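PDB 1VBW: trypsin inhibitor BGIT from Momordica charantia, which inhibits trypsin, a serine protease, as a member of the potato type I inhibitor family, probably by presenting an exposed binding loop to the enzyme. Local coordinates for residues A[30-42]-A[49-63]. Sequence-based numbering, arbitrary orientation.
Sequences RVRAVIIKVGSGA and DRVRVWVTERGIVAR
Ala42 sets its CB squarely over the centre of one face of the Arg52 guanidinium, 3.4 Å from CZ, while Arg50 CZ lies over the opposite face, offset toward the rim. Ile36 CB lies over one face of the Trp54 ring, toward its rim, and its CG2 comes 3.5 Å from Trp54 CZ3; the Lys37–Val38 peptide sits at the ring edge. These groups stand on one side of the parallel strand pair 32-37 and 50-55 of the potato inhibitor fold, whose connecting residues probably form the protease-binding loop, as in relatives. Arg52 keeps CG anti to its carbonyl carbon (chi1 -67°) and runs extended to NE, passing Val34 CG1 and Ile36 CD1 before NH2 donates a hydrogen bond to Thr43 O. With Thr66 and Gly68, Arg52 also belongs to a sodium site. Arg50 is tied to Asp45 and the Gly68 carboxylate, which probably makes the two neighbouring cations tolerable. A leucine in place of Arg52 would probably leave Thr43 O without this donor and Ala42 without its flat support, so that the loop could shift. On the face of Ala33, Ile35, Val51 and Val53, Ile35 CD1 packs 3.7 Å from Val53 CB, and Ile24 of helix 17-27 touches Val53. Seven backbone hydrogen bonds join the two segments. At the end of strand 32-37, Ser40 N closes the type II turn on Lys37 O, and Ser40 OG donates to the same oxygen at 2.8 Å, in the carbonyl plane on a lone pair.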
loop_
_atom_site.group_PDB
_atom_site.type_symbol
_atom_site.label_atom_id
_atom_site.label_comp_id
_atom_site.label_asym_id
_atom_site.label_seq_id
_atom_site.Cartn_x
_atom_site.Cartn_y
_atom_site.Cartn_z
ATOM N N ARG A 30 10.131 3.576 -6.217
ATOM C CA ARG A 30 9.983 4.935 -5.670
ATOM C C ARG A 30 8.916 5.026 -4.601
ATOM O O ARG A 30 8.570 6.141 -4.199
ATOM C CB ARG A 30 9.701 5.872 -6.818
ATOM C CG ARG A 30 10.922 5.910 -7.798
ATOM C CD ARG A 30 10.750 6.829 -8.968
ATOM N NE ARG A 30 9.715 6.430 -9.887
ATOM C CZ ARG A 30 9.376 7.015 -11.020
ATOM N NH1 ARG A 30 9.993 8.132 -11.473
ATOM N NH2 ARG A 30 8.396 6.468 -11.719
ATOM N N VAL A 31 8.457 3.887 -4.086
ATOM C CA VAL A 31 7.494 3.934 -2.990
ATOM C C VAL A 31 7.948 3.020 -1.855
ATOM O O VAL A 31 8.642 2.034 -2.047
ATOM C CB VAL A 31 6.070 3.553 -3.423
ATOM C CG1 VAL A 31 5.610 4.415 -4.596
ATOM C CG2 VAL A 31 5.933 2.076 -3.733
ATOM N N ARG A 32 7.446 3.359 -0.673
ATOM C CA ARG A 32 7.521 2.507 0.497
ATOM C C ARG A 32 6.116 2.178 0.924
ATOM O O ARG A 32 5.251 3.077 1.045
ATOM C CB ARG A 32 8.270 3.243 1.645
ATOM C CG ARG A 32 8.204 2.500 2.957
ATOM C CD ARG A 32 9.134 3.108 4.004
ATOM N NE ARG A 32 8.940 2.532 5.312
ATOM C CZ ARG A 32 8.134 3.024 6.274
ATOM N NH1 ARG A 32 7.518 4.197 6.097
ATOM N NH2 ARG A 32 8.003 2.365 7.405
ATOM N N ALA A 33 5.869 0.875 1.149
ATOM C CA ALA A 33 4.566 0.415 1.600
ATOM C C ALA A 33 4.537 0.410 3.123
ATOM O O ALA A 33 5.456 -0.071 3.793
ATOM C CB ALA A 33 4.317 -0.972 1.055
ATOM N N VAL A 34 3.439 0.891 3.672
ATOM C CA VAL A 34 3.192 1.100 5.096
ATOM C C VAL A 34 2.014 0.213 5.494
ATOM O O VAL A 34 0.938 0.488 5.001
ATOM C CB VAL A 34 2.908 2.582 5.385
ATOM C CG1 VAL A 34 1.737 3.125 4.618
ATOM C CG2 VAL A 34 2.762 2.833 6.896
ATOM N N ILE A 35 2.188 -0.793 6.356
ATOM C CA ILE A 35 1.107 -1.651 6.807
ATOM C C ILE A 35 0.336 -0.955 7.922
ATOM O O ILE A 35 0.948 -0.555 8.915
ATOM C CB ILE A 35 1.660 -2.999 7.344
ATOM C CG1 ILE A 35 2.552 -3.617 6.292
ATOM C CG2 ILE A 35 0.492 -3.844 7.796
ATOM C CD1 ILE A 35 1.728 -4.145 5.143
ATOM N N ILE A 36 -0.964 -0.829 7.780
ATOM C CA ILE A 36 -1.783 -0.130 8.751
ATOM C C ILE A 36 -3.087 -0.898 8.912
ATOM O O ILE A 36 -3.701 -1.279 7.919
ATOM C CB ILE A 36 -2.162 1.306 8.334
ATOM C CG1 ILE A 36 -0.968 2.104 7.874
ATOM C CG2 ILE A 36 -2.864 1.951 9.515
ATOM C CD1 ILE A 36 -1.353 3.479 7.344
ATOM N N LYS A 37 -3.524 -1.100 10.139
ATOM C CA LYS A 37 -4.780 -1.806 10.360
ATOM C C LYS A 37 -5.956 -0.938 9.930
ATOM O O LYS A 37 -6.036 0.250 10.296
ATOM C CB LYS A 37 -4.970 -2.167 11.846
ATOM C CG LYS A 37 -6.188 -3.038 12.157
ATOM C CD LYS A 37 -6.115 -3.681 13.541
ATOM C CE LYS A 37 -7.417 -4.379 13.935
ATOM N NZ LYS A 37 -7.771 -4.141 15.357
ATOM N N VAL A 38 -6.908 -1.539 9.217
ATOM C CA VAL A 38 -8.158 -0.864 8.884
ATOM C C VAL A 38 -8.765 -0.239 10.146
ATOM O O VAL A 38 -8.797 -0.882 11.201
ATOM C CB VAL A 38 -9.126 -1.921 8.285
ATOM C CG1 VAL A 38 -10.557 -1.371 8.260
ATOM C CG2 VAL A 38 -8.636 -2.350 6.927
ATOM N N GLY A 39 -9.185 1.023 10.007
ATOM C CA GLY A 39 -9.823 1.736 11.081
ATOM C C GLY A 39 -8.888 2.503 11.967
ATOM O O GLY A 39 -9.364 3.210 12.885
ATOM N N SER A 40 -7.584 2.397 11.749
ATOM C CA SER A 40 -6.698 3.093 12.676
ATOM C C SER A 40 -6.318 4.507 12.231
ATOM O O SER A 40 -5.734 5.206 13.101
ATOM C CB SER A 40 -5.421 2.294 12.869
ATOM O OG SER A 40 -4.669 2.277 11.664
ATOM N N GLY A 41 -6.708 4.901 11.047
ATOM C CA GLY A 41 -6.390 6.346 10.813
ATOM C C GLY A 41 -4.965 6.546 10.331
ATOM O O GLY A 41 -3.990 5.885 10.734
ATOM N N ALA A 42 -4.803 7.524 9.488
ATOM C CA ALA A 42 -3.495 7.885 8.905
ATOM C C ALA A 42 -3.668 9.290 8.360
ATOM O O ALA A 42 -4.786 9.727 8.049
ATOM C CB ALA A 42 -3.085 6.927 7.808
ATOM N N ASP A 49 5.355 9.039 -2.566
ATOM C CA ASP A 49 6.331 8.035 -2.178
ATOM C C ASP A 49 5.767 7.007 -1.197
ATOM O O ASP A 49 6.524 6.158 -0.709
ATOM C CB ASP A 49 7.570 8.706 -1.544
ATOM C CG ASP A 49 7.210 9.581 -0.364
ATOM O OD1 ASP A 49 7.735 9.329 0.747
ATOM O OD2 ASP A 49 6.482 10.561 -0.542
ATOM N N ARG A 50 4.469 7.076 -0.916
ATOM C CA ARG A 50 3.838 6.267 0.116
ATOM C C ARG A 50 2.728 5.399 -0.493
ATOM O O ARG A 50 1.941 5.902 -1.284
ATOM C CB ARG A 50 3.191 7.204 1.136
ATOM C CG ARG A 50 2.501 6.525 2.310
ATOM C CD ARG A 50 1.998 7.522 3.343
ATOM N NE ARG A 50 1.082 8.494 2.768
ATOM C CZ ARG A 50 0.821 9.685 3.300
ATOM N NH1 ARG A 50 -0.060 10.501 2.713
ATOM N NH2 ARG A 50 1.466 10.084 4.405
ATOM N N VAL A 51 2.682 4.148 -0.058
ATOM C CA VAL A 51 1.557 3.250 -0.377
ATOM C C VAL A 51 1.066 2.670 0.945
ATOM O O VAL A 51 1.746 1.813 1.519
ATOM C CB VAL A 51 1.927 2.160 -1.372
ATOM C CG1 VAL A 51 0.741 1.216 -1.589
ATOM C CG2 VAL A 51 2.365 2.743 -2.707
ATOM N N ARG A 52 -0.095 3.089 1.377
ATOM C CA ARG A 52 -0.728 2.471 2.540
ATOM C C ARG A 52 -1.290 1.110 2.187
ATOM O O ARG A 52 -2.014 0.995 1.186
ATOM C CB ARG A 52 -1.806 3.400 3.086
ATOM C CG ARG A 52 -1.138 4.653 3.662
ATOM C CD ARG A 52 -2.091 5.656 4.189
ATOM N NE ARG A 52 -1.282 6.618 4.952
ATOM C CZ ARG A 52 -1.783 7.869 4.835
ATOM N NH1 ARG A 52 -2.848 7.978 4.086
ATOM N NH2 ARG A 52 -1.156 8.744 5.509
ATOM N N VAL A 53 -0.999 0.137 2.991
ATOM C CA VAL A 53 -1.484 -1.211 2.860
ATOM C C VAL A 53 -2.391 -1.485 4.063
ATOM O O VAL A 53 -1.902 -1.731 5.143
ATOM C CB VAL A 53 -0.355 -2.227 2.753
ATOM C CG1 VAL A 53 -0.926 -3.636 2.596
ATOM C CG2 VAL A 53 0.561 -1.894 1.565
ATOM N N TRP A 54 -3.707 -1.369 3.805
ATOM C CA TRP A 54 -4.685 -1.476 4.874
ATOM C C TRP A 54 -5.027 -2.949 5.107
ATOM O O TRP A 54 -5.444 -3.618 4.161
ATOM C CB TRP A 54 -5.945 -0.716 4.506
ATOM C CG TRP A 54 -5.747 0.772 4.425
ATOM C CD1 TRP A 54 -5.583 1.535 3.292
ATOM C CD2 TRP A 54 -5.758 1.660 5.543
ATOM N NE1 TRP A 54 -5.458 2.872 3.654
ATOM C CE2 TRP A 54 -5.568 2.972 5.024
ATOM C CE3 TRP A 54 -5.903 1.504 6.909
ATOM C CZ2 TRP A 54 -5.511 4.106 5.856
ATOM C CZ3 TRP A 54 -5.859 2.618 7.739
ATOM C CH2 TRP A 54 -5.677 3.886 7.193
ATOM N N VAL A 55 -4.866 -3.405 6.340
ATOM C CA VAL A 55 -4.984 -4.838 6.628
ATOM C C VAL A 55 -6.023 -5.073 7.722
ATOM O O VAL A 55 -6.340 -4.245 8.580
ATOM C CB VAL A 55 -3.661 -5.450 7.034
ATOM C CG1 VAL A 55 -2.653 -5.386 5.873
ATOM C CG2 VAL A 55 -3.085 -4.854 8.290
ATOM N N THR A 56 -6.551 -6.315 7.691
ATOM C CA THR A 56 -7.414 -6.814 8.757
ATOM C C THR A 56 -6.575 -7.111 10.004
ATOM O O THR A 56 -5.351 -7.070 10.026
ATOM C CB THR A 56 -8.129 -8.094 8.321
ATOM O OG1 THR A 56 -7.132 -9.130 8.290
ATOM C CG2 THR A 56 -8.839 -7.944 7.006
ATOM N N GLU A 57 -7.280 -7.540 11.061
ATOM C CA GLU A 57 -6.625 -7.983 12.302
ATOM C C GLU A 57 -5.755 -9.206 12.103
ATOM O O GLU A 57 -4.874 -9.487 12.924
ATOM C CB GLU A 57 -7.773 -8.148 13.323
ATOM C CG GLU A 57 -8.886 -9.129 12.995
ATOM C CD GLU A 57 -9.839 -8.805 11.862
ATOM O OE1 GLU A 57 -9.915 -7.631 11.382
ATOM O OE2 GLU A 57 -10.537 -9.705 11.326
ATOM N N ARG A 58 -5.959 -9.960 11.019
ATOM C CA ARG A 58 -5.116 -11.120 10.701
ATOM C C ARG A 58 -4.011 -10.780 9.705
ATOM O O ARG A 58 -3.262 -11.644 9.238
ATOM C CB ARG A 58 -5.888 -12.300 10.117
ATOM C CG ARG A 58 -6.950 -12.769 11.118
ATOM C CD ARG A 58 -7.707 -13.976 10.536
ATOM N NE ARG A 58 -8.920 -14.180 11.369
ATOM C CZ ARG A 58 -9.922 -14.928 10.971
ATOM N NH1 ARG A 58 -9.820 -15.594 9.819
ATOM N NH2 ARG A 58 -10.987 -15.072 11.778
ATOM N N GLY A 59 -3.945 -9.484 9.338
ATOM C CA GLY A 59 -2.859 -9.039 8.456
ATOM C C GLY A 59 -3.151 -9.230 6.968
ATOM O O GLY A 59 -2.199 -9.129 6.192
ATOM N N ILE A 60 -4.390 -9.398 6.568
ATOM C CA ILE A 60 -4.778 -9.586 5.162
ATOM C C ILE A 60 -5.147 -8.221 4.585
ATOM O O ILE A 60 -5.849 -7.447 5.178
ATOM C CB ILE A 60 -5.948 -10.575 5.057
ATOM C CG1 ILE A 60 -5.525 -11.953 5.605
ATOM C CG2 ILE A 60 -6.428 -10.671 3.630
ATOM C CD1 ILE A 60 -4.392 -12.605 4.826
ATOM N N VAL A 61 -4.643 -7.995 3.351
ATOM C CA VAL A 61 -4.955 -6.738 2.670
ATOM C C VAL A 61 -6.439 -6.642 2.332
ATOM O O VAL A 61 -7.002 -7.526 1.690
ATOM C CB VAL A 61 -4.099 -6.642 1.396
ATOM C CG1 VAL A 61 -4.379 -5.331 0.627
ATOM C CG2 VAL A 61 -2.622 -6.729 1.695
ATOM N N ALA A 62 -7.047 -5.530 2.771
ATOM C CA ALA A 62 -8.481 -5.375 2.737
ATOM C C ALA A 62 -8.928 -4.161 1.940
ATOM O O ALA A 62 -10.139 -3.905 1.898
ATOM C CB ALA A 62 -9.034 -5.254 4.161
ATOM N N ARG A 63 -8.004 -3.423 1.354
ATOM C CA ARG A 63 -8.307 -2.317 0.442
ATOM C C ARG A 63 -7.243 -2.334 -0.676
ATOM O O ARG A 63 -6.109 -2.775 -0.400
ATOM C CB ARG A 63 -8.220 -0.943 1.110
ATOM C CG ARG A 63 -9.104 -0.769 2.354
ATOM C CD ARG A 63 -10.587 -0.666 1.964
ATOM N NE ARG A 63 -11.399 -0.335 3.127
ATOM C CZ ARG A 63 -11.795 -1.150 4.071
ATOM N NH1 ARG A 63 -12.533 -0.703 5.104
ATOM N NH2 ARG A 63 -11.484 -2.461 4.002
#